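Local coordinates for phosphatidylinositol 4,5-bisphosphate-binding protein SLM1 (Saccharomyces cerevisiae, PDB 4A6H), which binds phosphatidylinositol 4,5-bisphosphate at the plasma membrane, here through its PH domain, and acts with SLM2 as an effector of TORC2 and calcineurin signalling, at residues F11-S16 with K20-G25; H35-A40 with L46-S51. One frame throughout, in Å; residues are numbered along the deposited sequence.

Contact 1 of 2, residues F11-S16 with K20-G25. With I4D (D-myo-inositol-4-phosphate), chain G.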
loop_
_atom_site.group_PDB
_atom_site.type_symbol
_atom_site.label_atom_id
_atom_site.label_comp_id
_atom_site.label_asym_id
_atom_site.label_seq_id
_atom_site.Cartn_x
_atom_site.Cartn_y
_atom_site.Cartn_z
ATOM N N PHE A 11 -10.391 10.731 -12.933
ATOM C CA PHE A 11 -10.003 12.012 -13.498
ATOM C C PHE A 11 -10.114 13.120 -12.459
ATOM O O PHE A 11 -11.080 13.162 -11.677
ATOM C CB PHE A 11 -10.873 12.358 -14.711
ATOM C CG PHE A 11 -10.602 11.494 -15.925
ATOM C CD1 PHE A 11 -9.613 11.841 -16.830
ATOM C CD2 PHE A 11 -11.328 10.328 -16.130
ATOM C CE1 PHE A 11 -9.361 11.044 -17.945
ATOM C CE2 PHE A 11 -11.074 9.524 -17.238
ATOM C CZ PHE A 11 -10.098 9.885 -18.131
ATOM N N LEU A 12 -9.107 13.988 -12.442
ATOM C CA LEU A 12 -9.156 15.210 -11.646
ATOM C C LEU A 12 -8.712 16.367 -12.509
ATOM O O LEU A 12 -7.914 16.195 -13.429
ATOM C CB LEU A 12 -8.219 15.124 -10.437
ATOM C CG LEU A 12 -8.575 14.146 -9.328
ATOM C CD1 LEU A 12 -7.468 14.108 -8.295
ATOM C CD2 LEU A 12 -9.897 14.567 -8.702
ATOM N N GLU A 13 -9.198 17.557 -12.188
ATOM C CA GLU A 13 -8.699 18.771 -12.813
ATOM C C GLU A 13 -7.791 19.488 -11.840
ATOM O O GLU A 13 -8.139 19.659 -10.678
ATOM C CB GLU A 13 -9.852 19.670 -13.209
ATOM C CG GLU A 13 -10.741 19.035 -14.250
ATOM C CD GLU A 13 -11.871 19.937 -14.660
ATOM O OE1 GLU A 13 -12.910 19.939 -13.965
ATOM O OE2 GLU A 13 -11.715 20.648 -15.672
ATOM N N ARG A 14 -6.616 19.894 -12.291
ATOM C CA ARG A 14 -5.676 20.590 -11.420
ATOM C C ARG A 14 -5.603 22.026 -11.893
ATOM O O ARG A 14 -5.445 22.278 -13.085
ATOM C CB ARG A 14 -4.292 19.941 -11.480
ATOM C CG ARG A 14 -3.316 20.493 -10.444
ATOM C CD ARG A 14 -1.920 19.926 -10.613
ATOM N NE ARG A 14 -1.337 20.326 -11.887
ATOM C CZ ARG A 14 -1.056 19.485 -12.876
ATOM N NH1 ARG A 14 -1.286 18.187 -12.732
ATOM N NH2 ARG A 14 -0.534 19.941 -14.005
ATOM N N ARG A 15 -5.738 22.975 -10.980
ATOM C CA ARG A 15 -5.687 24.372 -11.385
ATOM C C ARG A 15 -4.240 24.804 -11.565
ATOM O O ARG A 15 -3.376 24.489 -10.747
ATOM C CB ARG A 15 -6.374 25.282 -10.364
ATOM C CG ARG A 15 -6.507 26.714 -10.862
ATOM C CD ARG A 15 -6.697 27.705 -9.723
ATOM N NE ARG A 15 -7.936 27.471 -8.988
ATOM C CZ ARG A 15 -8.085 27.701 -7.687
ATOM N NH1 ARG A 15 -7.067 28.168 -6.974
ATOM N NH2 ARG A 15 -9.247 27.454 -7.099
ATOM N N SER A 16 -3.963 25.505 -12.659
ATOM C CA SER A 16 -2.652 26.102 -12.813
ATOM C C SER A 16 -2.723 27.577 -12.463
ATOM O O SER A 16 -3.497 28.325 -13.051
ATOM C CB SER A 16 -2.126 25.951 -14.233
ATOM O OG SER A 16 -0.940 26.718 -14.370
ATOM N N LYS A 20 -3.898 29.959 -15.501
ATOM C CA LYS A 20 -5.240 30.436 -15.148
ATOM C C LYS A 20 -6.329 29.554 -15.755
ATOM O O LYS A 20 -7.327 30.039 -16.286
ATOM C CB LYS A 20 -5.433 31.917 -15.524
ATOM C CG LYS A 20 -5.533 32.212 -17.020
ATOM C CD LYS A 20 -5.584 33.712 -17.300
ATOM C CE LYS A 20 -5.523 34.009 -18.797
ATOM N NZ LYS A 20 -6.750 33.575 -19.517
ATOM N N SER A 21 -6.130 28.244 -15.650
ATOM C CA SER A 21 -7.076 27.280 -16.176
ATOM C C SER A 21 -6.864 25.943 -15.486
ATOM O O SER A 21 -5.871 25.737 -14.792
ATOM C CB SER A 21 -6.858 27.106 -17.675
ATOM O OG SER A 21 -5.512 26.751 -17.928
ATOM N N TYR A 22 -7.823 25.047 -15.668
ATOM C CA TYR A 22 -7.727 23.707 -15.121
ATOM C C TYR A 22 -7.188 22.764 -16.172
ATOM O O TYR A 22 -7.560 22.850 -17.339
ATOM C CB TYR A 22 -9.103 23.228 -14.653
ATOM C CG TYR A 22 -9.482 23.740 -13.285
ATOM C CD1 TYR A 22 -9.064 23.084 -12.134
ATOM C CD2 TYR A 22 -10.261 24.881 -13.139
ATOM C CE1 TYR A 22 -9.409 23.549 -10.875
ATOM C CE2 TYR A 22 -10.604 25.349 -11.894
ATOM C CZ TYR A 22 -10.174 24.683 -10.766
ATOM O OH TYR A 22 -10.524 25.152 -9.517
ATOM N N SER A 23 -6.306 21.873 -15.756
ATOM C CA SER A 23 -5.808 20.835 -16.640
ATOM C C SER A 23 -6.292 19.501 -16.123
ATOM O O SER A 23 -6.051 19.154 -14.969
ATOM C CB SER A 23 -4.281 20.846 -16.690
ATOM O OG SER A 23 -3.808 22.040 -17.289
ATOM N N LYS A 24 -6.991 18.758 -16.967
ATOM C CA LYS A 24 -7.508 17.468 -16.551
ATOM C C LYS A 24 -6.497 16.370 -16.841
ATOM O O LYS A 24 -5.840 16.374 -17.885
ATOM C CB LYS A 24 -8.846 17.167 -17.222
ATOM C CG LYS A 24 -9.584 16.015 -16.564
ATOM C CD LYS A 24 -11.035 15.959 -16.996
ATOM C CE LYS A 24 -11.131 15.662 -18.480
ATOM N NZ LYS A 24 -12.532 15.727 -18.957
ATOM N N GLY A 25 -6.373 15.444 -15.901
ATOM C CA GLY A 25 -5.514 14.285 -16.028
ATOM C C GLY A 25 -6.171 13.075 -15.392
ATOM O O GLY A 25 -7.196 13.195 -14.701
HETATM O O5 I4D G . -10.406 28.346 -9.299
HETATM C C5 I4D G . -11.633 28.315 -10.217
HETATM C C6 I4D G . -12.770 27.411 -9.614
HETATM O O6 I4D G . -13.028 27.557 -8.251
HETATM C C4 I4D G . -11.444 28.821 -11.749
HETATM O O4 I4D G . -10.472 29.816 -12.102
HETATM P P4 I4D G . -9.096 29.632 -12.749
HETATM O O43 I4D G . -8.941 28.371 -13.512
HETATM O O42 I4D G . -8.032 29.690 -11.749
HETATM O O41 I4D G . -8.884 30.798 -13.616
HETATM C C3 I4D G . -12.763 28.900 -12.432
HETATM O O3 I4D G . -12.544 28.863 -13.828
HETATM C C2 I4D G . -13.694 27.755 -12.016
HETATM O O2 I4D G . -13.928 26.746 -12.968
HETATM C C1 I4D G . -13.950 27.246 -10.541
HETATM O O1 I4D G . -14.989 26.248 -10.312
#

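Contact 2 of 2, residues H35-A40 with L46-S51. With I4D (D-myo-inositol-4-phosphate), chain H; PO4 (phosphate ion), chain F.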
loop_
_atom_site.group_PDB
_atom_site.type_symbol
_atom_site.label_atom_id
_atom_site.label_comp_id
_atom_site.label_asym_id
_atom_site.label_seq_id
_atom_site.Cartn_x
_atom_site.Cartn_y
_atom_site.Cartn_z
ATOM N N HIS A 35 0.014 9.603 -8.751
ATOM C CA HIS A 35 0.501 9.685 -10.116
ATOM C C HIS A 35 -0.527 10.331 -11.007
ATOM O O HIS A 35 -1.728 10.104 -10.845
ATOM C CB HIS A 35 0.746 8.292 -10.713
ATOM C CG HIS A 35 1.740 7.459 -9.968
ATOM N ND1 HIS A 35 3.097 7.691 -10.021
ATOM C CD2 HIS A 35 1.575 6.360 -9.190
ATOM C CE1 HIS A 35 3.724 6.785 -9.293
ATOM N NE2 HIS A 35 2.825 5.958 -8.787
ATOM N N GLU A 36 -0.049 11.136 -11.946
ATOM C CA GLU A 36 -0.881 11.625 -13.046
ATOM C C GLU A 36 -0.451 10.980 -14.347
ATOM O O GLU A 36 0.743 10.898 -14.634
ATOM C CB GLU A 36 -0.749 13.139 -13.211
ATOM C CG GLU A 36 -1.656 13.684 -14.325
ATOM C CD GLU A 36 -1.388 15.145 -14.656
ATOM O OE1 GLU A 36 -0.413 15.713 -14.122
ATOM O OE2 GLU A 36 -2.176 15.730 -15.433
ATOM N N PHE A 37 -1.433 10.525 -15.117
ATOM C CA PHE A 37 -1.238 10.066 -16.494
ATOM C C PHE A 37 -2.071 10.927 -17.430
ATOM O O PHE A 37 -3.088 11.506 -17.032
ATOM C CB PHE A 37 -1.644 8.597 -16.631
ATOM C CG PHE A 37 -0.883 7.661 -15.720
ATOM C CD1 PHE A 37 -1.330 7.412 -14.442
ATOM C CD2 PHE A 37 0.284 7.037 -16.138
ATOM C CE1 PHE A 37 -0.644 6.555 -13.590
ATOM C CE2 PHE A 37 0.970 6.172 -15.285
ATOM C CZ PHE A 37 0.512 5.942 -14.012
ATOM N N LYS A 38 -1.656 11.005 -18.683
ATOM C CA LYS A 38 -2.420 11.769 -19.657
ATOM C C LYS A 38 -3.785 11.147 -19.926
ATOM O O LYS A 38 -4.775 11.853 -20.160
ATOM C CB LYS A 38 -1.645 11.862 -20.966
ATOM C CG LYS A 38 -0.497 12.851 -20.921
ATOM C CD LYS A 38 0.259 12.865 -22.243
ATOM C CE LYS A 38 1.144 14.097 -22.350
ATOM N NZ LYS A 38 2.058 14.232 -21.183
ATOM N N THR A 39 -3.833 9.818 -19.922
ATOM C CA THR A 39 -5.071 9.108 -20.200
ATOM C C THR A 39 -5.312 7.968 -19.234
ATOM O O THR A 39 -4.454 7.632 -18.408
ATOM C CB THR A 39 -5.081 8.482 -21.611
ATOM O OG1 THR A 39 -4.226 7.331 -21.627
ATOM C CG2 THR A 39 -4.601 9.474 -22.672
ATOM N N ALA A 40 -6.488 7.360 -19.360
ATOM C CA ALA A 40 -6.896 6.262 -18.507
ATOM C C ALA A 40 -6.546 4.900 -19.079
ATOM O O ALA A 40 -7.019 3.885 -18.575
ATOM C CB ALA A 40 -8.396 6.341 -18.220
ATOM N N LEU A 46 1.544 4.128 -19.409
ATOM C CA LEU A 46 2.089 3.845 -18.087
ATOM C C LEU A 46 3.390 4.588 -17.746
ATOM O O LEU A 46 4.083 4.196 -16.813
ATOM C CB LEU A 46 2.251 2.331 -17.894
ATOM C CG LEU A 46 0.985 1.511 -17.608
ATOM C CD1 LEU A 46 1.186 0.052 -17.991
ATOM C CD2 LEU A 46 0.565 1.632 -16.151
ATOM N N VAL A 47 3.709 5.651 -18.484
ATOM C CA VAL A 47 4.712 6.621 -18.021
ATOM C C VAL A 47 4.021 7.827 -17.356
ATOM O O VAL A 47 3.392 8.634 -18.030
ATOM C CB VAL A 47 5.598 7.137 -19.172
ATOM C CG1 VAL A 47 6.600 8.164 -18.660
ATOM C CG2 VAL A 47 6.324 5.978 -19.871
ATOM N N PRO A 48 4.144 7.968 -16.027
ATOM C CA PRO A 48 3.442 9.105 -15.416
ATOM C C PRO A 48 3.906 10.457 -15.959
ATOM O O PRO A 48 5.106 10.641 -16.205
ATOM C CB PRO A 48 3.834 8.996 -13.931
ATOM C CG PRO A 48 4.135 7.555 -13.729
ATOM C CD PRO A 48 4.778 7.097 -15.025
ATOM N N VAL A 49 2.986 11.407 -16.096
ATOM C CA VAL A 49 3.390 12.784 -16.376
ATOM C C VAL A 49 4.076 13.360 -15.140
ATOM O O VAL A 49 5.029 14.141 -15.244
ATOM C CB VAL A 49 2.206 13.687 -16.802
ATOM C CG1 VAL A 49 1.281 12.949 -17.769
ATOM C CG2 VAL A 49 1.447 14.170 -15.607
ATOM N N MET A 50 3.609 12.954 -13.963
ATOM C CA MET A 50 4.275 13.325 -12.723
ATOM C C MET A 50 3.878 12.353 -11.630
ATOM O O MET A 50 2.813 11.735 -11.674
ATOM C CB MET A 50 3.944 14.762 -12.307
ATOM C CG MET A 50 2.494 14.965 -11.923
ATOM S SD MET A 50 2.132 16.550 -11.115
ATOM C CE MET A 50 0.417 16.306 -10.660
ATOM N N SER A 51 4.744 12.228 -10.635
ATOM C CA SER A 51 4.500 11.371 -9.489
ATOM C C SER A 51 4.791 12.175 -8.232
ATOM O O SER A 51 5.945 12.553 -7.974
ATOM C CB SER A 51 5.385 10.120 -9.542
ATOM O OG SER A 51 5.145 9.379 -10.727
HETATM O O5 I4D H . -6.262 4.601 -15.923
HETATM C C5 I4D H . -5.564 4.088 -14.807
HETATM C C6 I4D H . -6.423 2.955 -14.235
HETATM O O6 I4D H . -7.583 2.555 -14.966
HETATM C C4 I4D H . -4.169 3.743 -15.167
HETATM O O4 I4D H . -3.397 4.829 -15.694
HETATM P P4 I4D H . -2.806 4.938 -17.104
HETATM O O43 I4D H . -3.571 4.167 -18.090
HETATM O O42 I4D H . -1.457 4.423 -17.022
HETATM O O41 I4D H . -2.738 6.316 -17.589
HETATM C C3 I4D H . -3.569 2.703 -14.085
HETATM O O3 I4D H . -2.067 2.394 -14.194
HETATM C C2 I4D H . -4.367 1.696 -13.168
HETATM O O2 I4D H . -3.769 1.314 -11.962
HETATM C C1 I4D H . -5.866 1.954 -13.144
HETATM O O1 I4D H . -6.802 1.025 -12.525
HETATM P P PO4 F . 4.177 3.003 -6.551
HETATM O O1 PO4 F . 3.513 4.334 -6.782
HETATM O O2 PO4 F . 3.506 1.947 -7.368
HETATM O O3 PO4 F . 5.612 3.063 -7.002
HETATM O O4 PO4 F . 4.066 2.648 -5.097
HETATM O O HOH W 1 0.883 9.650 -19.177
#

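Contact 1 of 2, residues F11-S16 with K20-G25
Segments 11-16 and 20-25 run antiparallel as the first hairpin of the PH-domain sheet; the short axes of strands 11-16 and 21-25 stand 148° apart and 4.3 Å at closest approach. Leu12 and Gly25 form a hydrogen-bonded pair, and so do Arg14 and Ser23, whose two bonds are both nearly straight: Arg14 N to Ser23 O and Ser23 N to Arg14 O are each 2.8 Å. Toward the turn, Ser16 N still donates to Ser21 O.

Between these pairs, Glu13, Arg15, Tyr22 and Lys24 share one face of the sheet. Arg15 lays its CB over a face of the Tyr22 ring, 4.0 Å from the centroid, in a CH-pi contact. With CG opposite the backbone N (chi1 -172°) and a bend at chi3, its chain brings the guanidinium edge to the Tyr22 hydroxyl, 74° between planes. Two residues back, Glu13 CB meets Tyr22 CD1 at 3.7 Å while its CG packs on Lys24 CG. The inositol 4-phosphate lies at the edge of the Tyr22 ring, C5 coming 3.6 Å from CE2; Arg15, Lys20, Ser21 and Tyr22 all line this pocket, consistent with the non-canonical site reported for this domain.

Lys99 adds a cation-pi contact to Tyr22. On the reverse face, Arg14 reaches Glu36 in a salt bridge and lies by Trp96. Strand 95-99 flanks 11-16 on the side away from 20-25, bonding through the backbone to Glu13 and Arg15.

Contact 2 of 2, residues H35-A40 with L46-S51
His35 ND1 and Ser51 OG share a hydrogen bond of 2.7 Å, with Ser51 OG at the edge of the imidazole and near its plane. The ring's other nitrogen is also used: His35 NE2 donates to O1 of a phosphate ion, probably from the crystallisation liquor, so a bond at each nitrogen fixes the ring's rotation. The ion is also held by Thr30 and Asn32 of this chain and by Thr30, Asn32 and His35 of the second subunit.

The backbone here carries a classic beta bulge, where strand 33-37 of the PH domain pairs with the start of strand 50-53: Val49 and Met50 both stand opposite Glu36. Glu36 N donates almost straight to Met50 O, at 2.9 Å, whereas Val49 N reaches Glu36 O by a more bent bond, 138° at the hydrogen. With CG swung opposite the backbone N (chi1 -178°), the extended Glu36 chain passes across Met50, its CB 3.9 Å from Met50 CG. Glu36 OE1 is salt-bridged to Arg14.

The bond from CA to CB of Phe37 points away from 46-51, but the ring comes back to lie beside Pro48, CE2 to CG 3.8 Å, the two side chains pointing the same way. An edge of the ring meets the backbone of Leu46, while O42 of the second inositol 4-phosphate lies over one face, though the exact position of that phosphate is doubtful. Phe37, Thr39, Ala40 and Leu46 belong to that pocket, and Leu46 CD2 touches the inositol at O3. Beyond the strand, Lys38 CG packs on Val49 CG1, and one water joins the segments, accepting from Lys38 N and donating to Val47 O, 2.9 Å from each.

Overall arrangement
From the N terminus, strand 8-16 turns back through a short connection into 21-29, and contact 1 closes that hairpin. The chain then returns along strand 33-37, and contact 2 closes the next loop, 41-45, as 46-51 leads into strand 50-53. The two contacts are in series, neither nested nor crossed, with centres about 14 Å apart. Contact 1 joins 8-16 to 21-29 and contact 2 joins 33-37 to 50-53, while the neighbouring strands 21-29 and 33-37 link the two pairs into one run of four. They also touch directly: Arg14 bridges to Glu36, and Phe11 packs on Ala40. Each contact supplies residues to a different inositol 4-phosphate site.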